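Per a 4 allergen (PDB 3EBW) acts as a cockroach allergen recognised by IgE and, with its lipocalin-type beta barrel, probably carries small hydrophobic molecules. Local coordinates at residues Thr8-Leu13 / Val98-Gln103; Leu13-Tyr18 / Asp79-Ala84; Val19-Glu24 / Cys39-Tyr44; Val51-Ser56 / Thr70-Ser75; Ser93-Val98 / Ser106-Cys111. One frame throughout, in Å; residues are numbered along the deposited sequence.

Contact 1 of 5, residues Thr8-Leu13 / Val98-Gln103; sequences TSFTGL and VGTDYQ. Unlike the reference sequence in segment 98-103: Val98 (reference Ile).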
# COMPACT_ATOMS: atom_id res chain seq x y z
N THR A 8 12.56 10.44 -14.59
CA THR A 8 13.19 11.42 -13.70
C THR A 8 13.79 12.41 -14.68
O THR A 8 14.21 12.03 -15.77
CB THR A 8 14.28 10.77 -12.78
OG1 THR A 8 15.04 11.79 -12.13
CG2 THR A 8 15.20 9.86 -13.56
N SER A 9 13.78 13.68 -14.31
CA SER A 9 14.30 14.72 -15.17
C SER A 9 15.22 15.56 -14.32
O SER A 9 15.34 16.77 -14.50
CB SER A 9 13.15 15.59 -15.69
OG SER A 9 12.65 16.43 -14.64
N PHE A 10 15.85 14.91 -13.36
CA PHE A 10 16.75 15.57 -12.44
C PHE A 10 18.13 15.40 -13.05
O PHE A 10 18.31 14.57 -13.95
CB PHE A 10 16.64 14.85 -11.09
CG PHE A 10 17.46 15.46 -10.00
CD1 PHE A 10 17.06 16.63 -9.37
CD2 PHE A 10 18.61 14.82 -9.54
CE1 PHE A 10 17.79 17.15 -8.31
CE2 PHE A 10 19.35 15.33 -8.49
CZ PHE A 10 18.94 16.51 -7.87
N THR A 11 19.10 16.19 -12.59
CA THR A 11 20.48 16.10 -13.05
C THR A 11 21.35 16.86 -12.09
O THR A 11 20.84 17.62 -11.25
CB THR A 11 20.74 16.76 -14.39
OG1 THR A 11 20.48 18.16 -14.25
CG2 THR A 11 19.89 16.15 -15.50
N GLY A 12 22.66 16.69 -12.24
CA GLY A 12 23.62 17.36 -11.39
C GLY A 12 23.67 16.72 -10.02
O GLY A 12 24.09 17.34 -9.05
N LEU A 13 23.23 15.46 -9.95
CA LEU A 13 23.21 14.72 -8.70
C LEU A 13 24.62 14.65 -8.12
O LEU A 13 25.57 14.31 -8.80
CB LEU A 13 22.64 13.31 -8.92
CG LEU A 13 22.67 12.38 -7.69
CD1 LEU A 13 21.88 12.99 -6.54
CD2 LEU A 13 22.15 11.02 -8.09
N VAL A 98 14.73 11.07 -8.27
CA VAL A 98 13.67 11.84 -8.92
C VAL A 98 13.68 13.34 -8.66
O VAL A 98 13.33 14.14 -9.53
CB VAL A 98 12.31 11.27 -8.53
CG1 VAL A 98 11.18 12.11 -9.12
CG2 VAL A 98 12.23 9.83 -8.98
N GLY A 99 14.10 13.74 -7.45
CA GLY A 99 14.14 15.15 -7.14
C GLY A 99 14.57 15.49 -5.72
O GLY A 99 14.08 14.90 -4.76
N THR A 100 15.49 16.43 -5.58
CA THR A 100 15.94 16.82 -4.26
C THR A 100 16.62 18.20 -4.19
O THR A 100 17.11 18.72 -5.18
CB THR A 100 16.89 15.79 -3.68
OG1 THR A 100 17.25 16.18 -2.36
CG2 THR A 100 18.17 15.70 -4.53
N ASP A 101 16.64 18.79 -3.00
CA ASP A 101 17.28 20.07 -2.81
C ASP A 101 18.39 19.87 -1.79
O ASP A 101 18.93 20.82 -1.23
CB ASP A 101 16.28 21.12 -2.32
CG ASP A 101 15.89 20.92 -0.87
OD1 ASP A 101 15.13 21.77 -0.36
OD2 ASP A 101 16.33 19.94 -0.23
N TYR A 102 18.72 18.60 -1.56
CA TYR A 102 19.75 18.19 -0.63
C TYR A 102 19.60 18.69 0.79
O TYR A 102 20.51 18.49 1.59
CB TYR A 102 21.16 18.56 -1.10
CG TYR A 102 21.53 18.01 -2.46
CD1 TYR A 102 21.21 18.71 -3.62
CD2 TYR A 102 22.17 16.79 -2.59
CE1 TYR A 102 21.52 18.21 -4.87
CE2 TYR A 102 22.49 16.28 -3.84
CZ TYR A 102 22.15 17.00 -4.97
OH TYR A 102 22.38 16.51 -6.22
N GLN A 103 18.49 19.34 1.12
CA GLN A 103 18.32 19.80 2.50
C GLN A 103 16.94 20.25 2.92
O GLN A 103 16.78 21.32 3.49
CB GLN A 103 19.36 20.88 2.83
CG GLN A 103 20.57 20.30 3.59
CD GLN A 103 21.73 21.26 3.75
OE1 GLN A 103 21.60 22.33 4.35
NE2 GLN A 103 22.89 20.88 3.22

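Contact 2 of 5, residues Leu13-Tyr18 / Asp79-Ala84; sequences LDMTKY and DTFDIA. Unlike the reference sequence in segment 79-84: Asp79 (reference Asn).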
# COMPACT_ATOMS: atom_id res chain seq x y z
N LEU A 13 23.23 15.46 -9.95
CA LEU A 13 23.21 14.72 -8.70
C LEU A 13 24.62 14.65 -8.12
O LEU A 13 25.57 14.31 -8.80
CB LEU A 13 22.64 13.31 -8.92
CG LEU A 13 22.67 12.38 -7.69
CD1 LEU A 13 21.88 12.99 -6.54
CD2 LEU A 13 22.15 11.02 -8.09
N ASP A 14 24.75 14.97 -6.84
CA ASP A 14 26.03 14.95 -6.15
C ASP A 14 25.84 14.26 -4.77
O ASP A 14 25.58 14.91 -3.76
CB ASP A 14 26.53 16.39 -6.02
CG ASP A 14 27.88 16.49 -5.34
OD1 ASP A 14 28.56 15.46 -5.20
OD2 ASP A 14 28.28 17.60 -4.94
N MSE A 15 25.99 12.94 -4.77
CA MSE A 15 25.83 12.15 -3.56
C MSE A 15 26.67 12.63 -2.41
O MSE A 15 26.54 12.16 -1.30
CB MSE A 15 26.11 10.67 -3.84
CG MSE A 15 25.03 10.01 -4.69
SE MSE A 15 23.22 10.25 -3.95
CE MSE A 15 23.24 8.71 -2.77
N THR A 16 27.53 13.60 -2.66
CA THR A 16 28.34 14.12 -1.60
C THR A 16 27.49 15.14 -0.87
O THR A 16 27.61 15.30 0.34
CB THR A 16 29.60 14.77 -2.16
OG1 THR A 16 30.15 13.92 -3.16
CG2 THR A 16 30.63 14.95 -1.06
N LYS A 17 26.63 15.83 -1.61
CA LYS A 17 25.73 16.82 -1.02
C LYS A 17 24.52 16.13 -0.40
O LYS A 17 23.66 16.77 0.21
CB LYS A 17 25.25 17.81 -2.09
CG LYS A 17 26.26 18.86 -2.51
CD LYS A 17 25.62 19.78 -3.55
CE LYS A 17 26.53 20.91 -3.97
NZ LYS A 17 25.93 21.60 -5.15
N TYR A 18 24.44 14.81 -0.57
CA TYR A 18 23.34 14.03 -0.06
C TYR A 18 23.70 13.47 1.30
O TYR A 18 22.91 12.78 1.93
CB TYR A 18 23.03 12.87 -1.00
CG TYR A 18 21.63 12.35 -0.84
CD1 TYR A 18 20.54 13.08 -1.30
CD2 TYR A 18 21.39 11.14 -0.19
CE1 TYR A 18 19.25 12.63 -1.11
CE2 TYR A 18 20.12 10.68 0.01
CZ TYR A 18 19.04 11.43 -0.45
OH TYR A 18 17.75 10.98 -0.22
N ASP A 79 21.64 11.36 -12.47
CA ASP A 79 20.43 11.30 -11.64
C ASP A 79 20.18 9.86 -11.20
O ASP A 79 19.04 9.39 -11.17
CB ASP A 79 19.24 11.80 -12.44
CG ASP A 79 18.92 10.88 -13.63
OD1 ASP A 79 19.69 9.93 -13.89
OD2 ASP A 79 17.89 11.12 -14.30
N THR A 80 21.25 9.15 -10.86
CA THR A 80 21.14 7.75 -10.47
C THR A 80 22.18 7.41 -9.45
O THR A 80 23.24 8.00 -9.46
CB THR A 80 21.37 6.87 -11.71
OG1 THR A 80 20.12 6.67 -12.37
CG2 THR A 80 22.02 5.54 -11.36
N PHE A 81 21.89 6.51 -8.52
CA PHE A 81 22.94 6.12 -7.59
C PHE A 81 22.82 4.66 -7.26
O PHE A 81 21.74 4.12 -7.24
CB PHE A 81 22.96 6.99 -6.32
CG PHE A 81 21.74 6.89 -5.46
CD1 PHE A 81 20.66 7.74 -5.67
CD2 PHE A 81 21.69 6.00 -4.39
CE1 PHE A 81 19.57 7.71 -4.83
CE2 PHE A 81 20.60 5.97 -3.55
CZ PHE A 81 19.54 6.82 -3.76
N ASP A 82 23.95 3.99 -7.07
CA ASP A 82 23.90 2.57 -6.76
C ASP A 82 24.29 2.30 -5.30
O ASP A 82 24.96 3.12 -4.65
CB ASP A 82 24.81 1.79 -7.71
CG ASP A 82 24.48 2.05 -9.21
OD1 ASP A 82 24.70 1.13 -10.05
OD2 ASP A 82 24.02 3.18 -9.57
N ILE A 83 23.84 1.17 -4.77
CA ILE A 83 24.14 0.78 -3.42
C ILE A 83 24.81 -0.57 -3.47
O ILE A 83 24.42 -1.44 -4.25
CB ILE A 83 22.89 0.72 -2.58
CG1 ILE A 83 22.20 2.08 -2.66
CG2 ILE A 83 23.23 0.33 -1.14
CD1 ILE A 83 22.85 3.20 -1.93
N ALA A 84 25.83 -0.73 -2.63
CA ALA A 84 26.59 -1.96 -2.59
C ALA A 84 26.58 -2.69 -1.24
O ALA A 84 26.53 -2.06 -0.18
CB ALA A 84 28.00 -1.66 -3.00

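Contact 3 of 5, residues Val19-Glu24 / Cys39-Tyr44; sequences VGTWYE and CEYDKY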
# COMPACT_ATOMS: atom_id res chain seq x y z
N VAL A 19 24.92 13.75 1.74
CA VAL A 19 25.39 13.29 3.03
C VAL A 19 24.38 13.68 4.11
O VAL A 19 23.61 14.62 3.93
CB VAL A 19 26.79 13.90 3.35
CG1 VAL A 19 26.94 14.18 4.84
CG2 VAL A 19 27.89 12.93 2.90
N GLY A 20 24.37 12.93 5.20
CA GLY A 20 23.44 13.25 6.27
C GLY A 20 22.38 12.21 6.62
O GLY A 20 22.48 11.04 6.25
N THR A 21 21.37 12.66 7.37
CA THR A 21 20.28 11.80 7.83
C THR A 21 18.96 12.17 7.21
O THR A 21 18.43 13.25 7.45
CB THR A 21 20.14 11.86 9.35
OG1 THR A 21 21.33 11.32 9.95
CG2 THR A 21 18.94 11.06 9.82
N TRP A 22 18.44 11.26 6.40
CA TRP A 22 17.17 11.49 5.75
C TRP A 22 16.06 10.61 6.34
O TRP A 22 16.16 9.39 6.33
CB TRP A 22 17.29 11.21 4.25
CG TRP A 22 18.16 12.15 3.51
CD1 TRP A 22 19.49 12.01 3.26
CD2 TRP A 22 17.77 13.41 2.94
NE1 TRP A 22 19.96 13.10 2.57
CE2 TRP A 22 18.93 13.97 2.36
CE3 TRP A 22 16.56 14.11 2.86
CZ2 TRP A 22 18.91 15.21 1.71
CZ3 TRP A 22 16.55 15.35 2.22
CH2 TRP A 22 17.72 15.88 1.65
N TYR A 23 15.03 11.24 6.88
CA TYR A 23 13.91 10.49 7.44
C TYR A 23 12.91 10.17 6.34
O TYR A 23 12.58 11.02 5.50
CB TYR A 23 13.22 11.29 8.56
CG TYR A 23 14.11 11.55 9.76
CD1 TYR A 23 14.62 10.51 10.53
CD2 TYR A 23 14.48 12.85 10.10
CE1 TYR A 23 15.48 10.76 11.59
CE2 TYR A 23 15.34 13.11 11.16
CZ TYR A 23 15.83 12.07 11.89
OH TYR A 23 16.70 12.36 12.90
N GLU A 24 12.43 8.94 6.32
CA GLU A 24 11.46 8.53 5.31
C GLU A 24 10.07 8.97 5.78
O GLU A 24 9.52 8.40 6.70
CB GLU A 24 11.52 7.02 5.12
CG GLU A 24 10.53 6.48 4.12
CD GLU A 24 10.91 5.09 3.63
OE1 GLU A 24 10.05 4.40 3.05
OE2 GLU A 24 12.08 4.68 3.84
N CYS A 39 9.88 4.42 12.99
CA CYS A 39 11.21 4.98 12.79
C CYS A 39 11.85 4.36 11.55
O CYS A 39 12.04 3.14 11.46
CB CYS A 39 12.11 4.76 14.02
SG CYS A 39 13.78 5.49 13.82
N GLU A 40 12.16 5.22 10.59
CA GLU A 40 12.78 4.78 9.36
C GLU A 40 13.56 5.92 8.68
O GLU A 40 12.99 6.85 8.12
CB GLU A 40 11.73 4.24 8.41
CG GLU A 40 12.27 3.23 7.44
CD GLU A 40 11.34 3.06 6.29
OE1 GLU A 40 10.52 3.97 6.13
OE2 GLU A 40 11.43 2.06 5.55
N TYR A 41 14.89 5.82 8.74
CA TYR A 41 15.74 6.82 8.13
C TYR A 41 17.01 6.19 7.56
O TYR A 41 17.41 5.10 7.96
CB TYR A 41 16.10 7.88 9.17
CG TYR A 41 16.98 7.37 10.29
CD1 TYR A 41 16.60 7.49 11.62
CD2 TYR A 41 18.19 6.76 10.01
CE1 TYR A 41 17.41 7.01 12.64
CE2 TYR A 41 19.00 6.28 11.00
CZ TYR A 41 18.60 6.40 12.31
OH TYR A 41 19.43 5.90 13.27
N ASP A 42 17.62 6.86 6.61
CA ASP A 42 18.88 6.40 6.02
C ASP A 42 19.91 7.48 6.37
O ASP A 42 19.60 8.68 6.33
CB ASP A 42 18.75 6.23 4.50
CG ASP A 42 17.98 4.98 4.11
OD1 ASP A 42 18.60 3.93 3.87
OD2 ASP A 42 16.74 5.04 4.04
N LYS A 43 21.11 7.06 6.76
CA LYS A 43 22.17 8.02 7.09
C LYS A 43 23.32 7.86 6.14
O LYS A 43 23.83 6.73 5.95
CB LYS A 43 22.69 7.82 8.51
CG LYS A 43 23.96 8.61 8.78
CD LYS A 43 23.92 9.36 10.10
CE LYS A 43 24.13 8.45 11.31
NZ LYS A 43 23.86 9.17 12.60
N TYR A 44 23.72 8.97 5.51
CA TYR A 44 24.84 8.98 4.57
C TYR A 44 26.04 9.67 5.20
O TYR A 44 25.97 10.79 5.71
CB TYR A 44 24.44 9.64 3.26
CG TYR A 44 23.49 8.79 2.46
CD1 TYR A 44 23.95 7.95 1.45
CD2 TYR A 44 22.11 8.86 2.69
CE1 TYR A 44 23.05 7.21 0.67
CE2 TYR A 44 21.22 8.13 1.93
CZ TYR A 44 21.69 7.31 0.92
OH TYR A 44 20.79 6.67 0.12

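Contact 4 of 5, residues Val51-Ser56 / Thr70-Ser75; sequences VIQVTS and TGTVPS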
# COMPACT_ATOMS: atom_id res chain seq x y z
N VAL A 51 34.95 6.94 0.23
CA VAL A 51 33.73 6.14 0.18
C VAL A 51 32.53 6.77 0.86
O VAL A 51 32.63 7.26 1.98
CB VAL A 51 33.91 4.75 0.83
CG1 VAL A 51 32.59 4.01 0.80
CG2 VAL A 51 34.98 3.95 0.09
N ILE A 52 31.39 6.78 0.17
CA ILE A 52 30.18 7.29 0.80
C ILE A 52 29.50 6.07 1.40
O ILE A 52 29.20 5.07 0.74
CB ILE A 52 29.23 7.96 -0.18
CG1 ILE A 52 29.87 9.23 -0.73
CG2 ILE A 52 27.91 8.28 0.54
CD1 ILE A 52 28.90 10.10 -1.46
N GLN A 53 29.27 6.15 2.69
CA GLN A 53 28.70 5.04 3.39
C GLN A 53 27.24 5.30 3.73
O GLN A 53 26.85 6.44 4.09
CB GLN A 53 29.51 4.83 4.65
CG GLN A 53 29.72 3.43 5.04
CD GLN A 53 30.76 3.35 6.11
OE1 GLN A 53 30.62 3.98 7.17
NE2 GLN A 53 31.83 2.59 5.86
N VAL A 54 26.41 4.27 3.61
CA VAL A 54 25.01 4.47 3.96
C VAL A 54 24.50 3.45 4.97
O VAL A 54 24.73 2.24 4.86
CB VAL A 54 24.11 4.48 2.72
CG1 VAL A 54 23.96 3.09 2.15
CG2 VAL A 54 22.78 5.10 3.08
N THR A 55 23.85 3.97 6.01
CA THR A 55 23.27 3.11 7.02
C THR A 55 21.77 3.28 7.10
O THR A 55 21.26 4.37 7.33
CB THR A 55 23.85 3.37 8.42
OG1 THR A 55 25.06 2.62 8.58
CG2 THR A 55 22.85 2.94 9.50
N SER A 56 21.09 2.17 6.90
CA SER A 56 19.64 2.11 6.98
C SER A 56 19.24 1.67 8.38
O SER A 56 19.70 0.64 8.89
CB SER A 56 19.12 1.11 5.97
OG SER A 56 17.79 0.81 6.29
N THR A 70 23.93 -1.60 6.53
CA THR A 70 24.84 -0.64 5.95
C THR A 70 25.20 -1.00 4.53
O THR A 70 25.04 -2.14 4.11
CB THR A 70 26.15 -0.52 6.79
OG1 THR A 70 25.89 0.20 8.00
CG2 THR A 70 27.23 0.21 6.01
N GLY A 71 25.66 -0.01 3.79
CA GLY A 71 26.07 -0.24 2.42
C GLY A 71 26.85 0.97 1.97
O GLY A 71 26.81 2.02 2.62
N THR A 72 27.57 0.85 0.88
CA THR A 72 28.32 1.98 0.36
C THR A 72 27.68 2.31 -0.98
O THR A 72 27.07 1.43 -1.60
CB THR A 72 29.80 1.61 0.11
OG1 THR A 72 29.87 0.56 -0.88
CG2 THR A 72 30.46 1.13 1.41
N VAL A 73 27.78 3.58 -1.39
CA VAL A 73 27.26 3.97 -2.70
C VAL A 73 28.50 4.11 -3.58
O VAL A 73 29.10 5.15 -3.64
CB VAL A 73 26.37 5.29 -2.64
CG1 VAL A 73 26.64 6.09 -1.39
CG2 VAL A 73 26.61 6.14 -3.89
N PRO A 74 28.89 3.03 -4.28
CA PRO A 74 30.04 2.89 -5.17
C PRO A 74 30.06 3.69 -6.45
O PRO A 74 31.10 3.82 -7.09
CB PRO A 74 30.08 1.39 -5.42
CG PRO A 74 28.68 1.07 -5.53
CD PRO A 74 28.09 1.80 -4.33
N SER A 75 28.91 4.21 -6.86
CA SER A 75 28.88 5.03 -8.07
C SER A 75 27.61 5.84 -8.14
O SER A 75 26.75 5.71 -7.28
CB SER A 75 28.98 4.16 -9.31
OG SER A 75 27.77 3.51 -9.57

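Contact 5 of 5, residues Ser93-Val98 / Ser106-Cys111; sequences STYFMV and SIVAGC. Unlike the reference sequence in segment 93-98: Val98 (reference Ile).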
# COMPACT_ATOMS: atom_id res chain seq x y z
N SER A 93 22.00 -2.78 -6.15
CA SER A 93 20.73 -2.20 -6.56
C SER A 93 20.92 -0.78 -7.11
O SER A 93 21.80 -0.06 -6.65
CB SER A 93 19.76 -2.17 -5.39
OG SER A 93 20.29 -1.40 -4.33
N THR A 94 20.12 -0.38 -8.11
CA THR A 94 20.21 0.97 -8.70
C THR A 94 18.93 1.73 -8.40
O THR A 94 17.87 1.19 -8.54
CB THR A 94 20.38 0.94 -10.23
OG1 THR A 94 21.60 0.27 -10.56
CG2 THR A 94 20.43 2.35 -10.80
N TYR A 95 19.07 2.98 -7.99
CA TYR A 95 17.98 3.88 -7.63
C TYR A 95 18.05 5.21 -8.40
O TYR A 95 19.14 5.75 -8.63
CB TYR A 95 18.07 4.20 -6.14
CG TYR A 95 17.91 3.00 -5.26
CD1 TYR A 95 16.66 2.60 -4.83
CD2 TYR A 95 19.02 2.28 -4.85
CE1 TYR A 95 16.50 1.50 -4.02
CE2 TYR A 95 18.88 1.18 -4.03
CZ TYR A 95 17.62 0.79 -3.62
OH TYR A 95 17.45 -0.29 -2.79
N PHE A 96 16.88 5.74 -8.77
CA PHE A 96 16.77 7.00 -9.52
C PHE A 96 16.49 8.17 -8.59
O PHE A 96 15.61 8.10 -7.79
CB PHE A 96 15.65 6.90 -10.54
CG PHE A 96 15.90 5.87 -11.58
CD1 PHE A 96 16.28 6.23 -12.86
CD2 PHE A 96 15.84 4.52 -11.25
CE1 PHE A 96 16.61 5.25 -13.80
CE2 PHE A 96 16.17 3.54 -12.18
CZ PHE A 96 16.55 3.91 -13.45
N MSE A 97 17.25 9.25 -8.72
CA MSE A 97 17.03 10.40 -7.88
C MSE A 97 16.00 11.25 -8.60
O MSE A 97 16.36 12.04 -9.44
CB MSE A 97 18.31 11.19 -7.75
CG MSE A 97 18.14 12.44 -6.95
SE MSE A 97 17.47 12.01 -5.20
CE MSE A 97 19.15 11.74 -4.26
N VAL A 98 14.73 11.07 -8.27
CA VAL A 98 13.67 11.84 -8.92
C VAL A 98 13.68 13.34 -8.66
O VAL A 98 13.33 14.14 -9.53
CB VAL A 98 12.31 11.27 -8.53
CG1 VAL A 98 11.18 12.11 -9.12
CG2 VAL A 98 12.23 9.83 -8.98
N SER A 106 13.48 15.03 -0.45
CA SER A 106 14.29 14.16 -1.27
C SER A 106 13.48 13.03 -1.84
O SER A 106 13.26 12.04 -1.14
CB SER A 106 15.40 13.54 -0.42
OG SER A 106 15.76 12.25 -0.91
N ILE A 107 13.04 13.12 -3.09
CA ILE A 107 12.27 12.00 -3.61
C ILE A 107 13.12 11.05 -4.48
O ILE A 107 13.57 11.39 -5.56
CB ILE A 107 10.88 12.49 -4.29
CG1 ILE A 107 10.76 12.01 -5.71
CG2 ILE A 107 10.70 14.02 -4.19
CD1 ILE A 107 10.48 10.56 -5.81
N VAL A 108 13.37 9.85 -3.95
CA VAL A 108 14.15 8.78 -4.56
C VAL A 108 13.20 7.68 -5.00
O VAL A 108 12.10 7.61 -4.49
CB VAL A 108 15.14 8.16 -3.53
CG1 VAL A 108 15.55 6.75 -3.95
CG2 VAL A 108 16.37 8.99 -3.44
N ALA A 109 13.62 6.81 -5.92
CA ALA A 109 12.74 5.75 -6.40
C ALA A 109 13.48 4.59 -7.05
O ALA A 109 14.48 4.79 -7.71
CB ALA A 109 11.72 6.32 -7.38
N GLY A 110 12.98 3.38 -6.84
CA GLY A 110 13.61 2.21 -7.41
C GLY A 110 12.58 1.12 -7.55
O GLY A 110 11.38 1.39 -7.63
N CYS A 111 13.05 -0.12 -7.59
CA CYS A 111 12.20 -1.28 -7.74
C CYS A 111 12.54 -2.21 -6.59
O CYS A 111 13.49 -1.95 -5.86
CB CYS A 111 12.50 -1.93 -9.07
SG CYS A 111 12.20 -0.80 -10.48

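Contact 1 of 5, residues Thr8-Leu13 / Val98-Gln103
Phe10 lays its ring along residues 98-100, from the backbone at Gly99 to the methyl of Thr100, and meets Tyr102 with its far end. Its CZ lies 3.5 Å from Thr100 CG2 and 3.8 Å from Tyr102 OH, which sits at the ring edge near its plane. The ring reaches this position because CG stands anti to the backbone N (chi1 -177°), carrying the phenyl group out of the loop toward the strand. Thr100 CG2 serves two rings: it also rests over the centre of one face of Tyr102, 4.1 Å above the plane. The phenol end of Tyr102 then fits against the loop at Leu13, with OH 3.2 Å from Leu13 CA and 3.6 Å from Leu13 CD1, and is held by a hydrogen bond to Asp14 N. At the other end Thr8 OG1 packs 3.5 Å from Val98 CA while bonding to Met97 O. Thr100 OG1 accepts from Tyr102 N at 2.9 Å (N-H...O 158°), an ST turn, and Asp101 OD2 accepts from Gln103 N, an Asx turn. Before them Val98 and Gly99 both face Ile107, forming a classic beta bulge. Thr100-Asp101-Tyr102 matches the Thr-Asp-Tyr signature found in many lipocalins, here joining the hairpin of strands 93-100 and 106-112 to the loop that leads into the first strand.

Contact 2 of 5, residues Leu13-Tyr18 / Asp79-Ala84
A Met-aromatic contact inside the lipocalin barrel, selenomethionine Met15 over the ring of Phe81, joins the loop before strand 20-27 to strand 80-83. The methyl CE lies 3.7 Å from the ring centroid and 20° off the normal, a CH-pi approach displaced toward the CG-CD2 side. SE follows over the face at 4.3 Å from the same centroid. Bends at chi2 and chi3 fold the Met15 chain so that methyl and selenium both come down on the ring, the two side chains crossing at about a right angle. Ile83 CD1 from the same strand meets the Phe81 ring at its edge, in plane. Alongside, the CD2 branch of Leu13 touches the strand backbone, 3.5 Å from Thr80 N, and also approaches Phe81 CD1 obliquely at 4.3 Å. The turn carrying Met15 has polar supports of its own: Thr16 OG1 donates to Asp14 OD1 at 3.0 Å, on the syn side of the carboxylate and 27° out of its plane, while Lys17 N bonds to Asp14 O. Tyr44 from strand 40-46 packs on both Met15 and Phe81. Phe81 lies about 5 Å from a bound polyether, probably from the crystallisation liquor. Across the two segments cohesion is thus apolar, a methyl and a chalcogen (selenium standing in for sulfur) lying against a pi face, which is consistent with a lipocalin-like hydrophobic pocket.

Contact 3 of 5, residues Val19-Glu24 / Cys39-Tyr44
Strands 20-24 and 40-44 run antiparallel, at 165°, with Gly20 opposite Tyr44 and Trp22 opposite Asp42 as hydrogen-bonded pairs. Gly20 N gives to Tyr44 O at 2.7 Å, and Trp22 N to Asp42 O at 2.8 Å; each pair is completed by the reverse bond. Between and beyond them lie the non-hydrogen-bonded pairs Thr21-Lys43 and Tyr23-Tyr41. On this face Tyr23 and Tyr41 run side by side, their ring planes at 74°. Thr21 CG2, anti to the backbone N, lies over a face of each ring, 3.8 Å above the Tyr23 plane. On the other face Tyr44 CD2 meets the indole edge, 4.1 Å from Trp22 CD1. The carboxylates of Glu24 and Glu40 are modelled doubtfully close, with weak, long ion pairs to Arg27. Gly20-Thr21-Trp22 is the Gly-x-Trp signature of lipocalins: Trp22 stacks on Tyr18 and donates from NE1 to Tyr18 O. Strand 52-59 flanks residues 40-44, while strand 119-125 pairs with strand 20-27, the first-to-last join that closes the barrel.

Contact 4 of 5, residues Val51-Ser56 / Thr70-Ser75
Val54 and Gly71 form the hydrogen-bonded centre of this hairpin, and their backbone groups satisfy one another. Val54 N donates to Gly71 O, and Gly71 N returns a bond to Val54 O at 2.7 Å. Two residues away on each strand, Val73 N reaches Ile52 O at 3.0 Å. That carbonyl and Val54 O each have a weaker CA-H partner as well, from Thr72 and Thr70 respectively. The side chains add a bond where the backbone has none. Thr55 and Thr70 face each other as a non-hydrogen-bonded pair, and their OG1 atoms meet at 2.6 Å, either able to donate. Both hydroxyls stand anti to their carbonyl carbons (chi1 -85° in Thr55), which brings them together over the same face. Farther along, Val51 CG1 touches Thr72 CG2 at 3.6 Å. Backbone groups turned away from the pair find partners elsewhere: Gln53 bonds with Thr45 and Thr55 with Lys43 in strand 40-46, while Thr72 bonds with Ala84. The side chain of Ile52 meets Met15, Tyr44 and Trp76. Val54 comes within about 4 Å of a bound polyether. The backbone groups named are therefore satisfied within the sheet, and the hydroxyls of Thr55 and Thr70 by each other, while the face bearing Val54 presents hydrocarbon to the barrel interior.

Contact 5 of 5, residues Ser93-Val98 / Ser106-Cys111
Phe96 and Ala109 make the central hydrogen-bonded pair of this antiparallel contact. Phe96 N donates to Ala109 O at 2.8 Å, and Ala109 N answers to Phe96 O at 3.0 Å through a more bent bond (138°). The same Ala109 O lies in the plane of the Phe96 ring, at its edge, 3.8 Å from CD2. Side chains extend the contact on both faces. On one, Met97, a selenomethionine, places SE 3.7 Å from Val108 CG2; its CG is anti to the backbone N (chi1 177°), and bends at the next two torsions fold the chain back on the valine. Tyr95 lies beyond, its CB 4.2 Å from Val108 CG1 and its CD1 4.0 Å from Gly110 CA, the ring resting obliquely against bare backbone. On the other face Val98 nestles its isopropyl group against Ile107 CG1 and CD1, while its CG2 branch reaches Ala109 CB at 3.9 Å. A second shell surrounds these groups: Phe10 and Tyr18 pack on Met97, Phe81 on Val108, and Tyr121 on both Ile107 and Ala109. Ser106 OG is bonded to Tyr18 OH. The end at Cys111 is tied by a disulfide to Cys4, which fastens the N-terminal arm to the barrel, and Tyr95 lies about 3 Å from the bound polyether. Strand 80-83 borders residues 93-98 and strand 119-125 borders residues 106-111, so the pair is a hairpin of an up-and-down lipocalin barrel, with Tyr95, Met97 and Val108 facing inward.

How the contacts relate
Contacts 3, 4 and 5 are sheet pairings, carried by backbone hydrogen bonds, whereas contacts 1 and 2 dock the N-terminal loop on the barrel through side chains. Contacts 2 and 5 are buried; the others are partly exposed. Contacts 1 and 2 share Leu13 and are joined by the bond from Asp14 N to Tyr102 OH. Contacts 1 and 5 share Val98 and strand 93-100. Backbone bonds continue the sheet from contact 3 to 4 (Lys43 to Thr55), from 4 to 2 (Ala84 to Thr72) and from 2 to 5 (Phe81 to Tyr95). Aromatic groups recur inside the barrel, while the Thr55-Thr70 pair of contact 4 and Tyr23-Tyr41 pair of contact 3 lie on the face away from Val54 and Trp22.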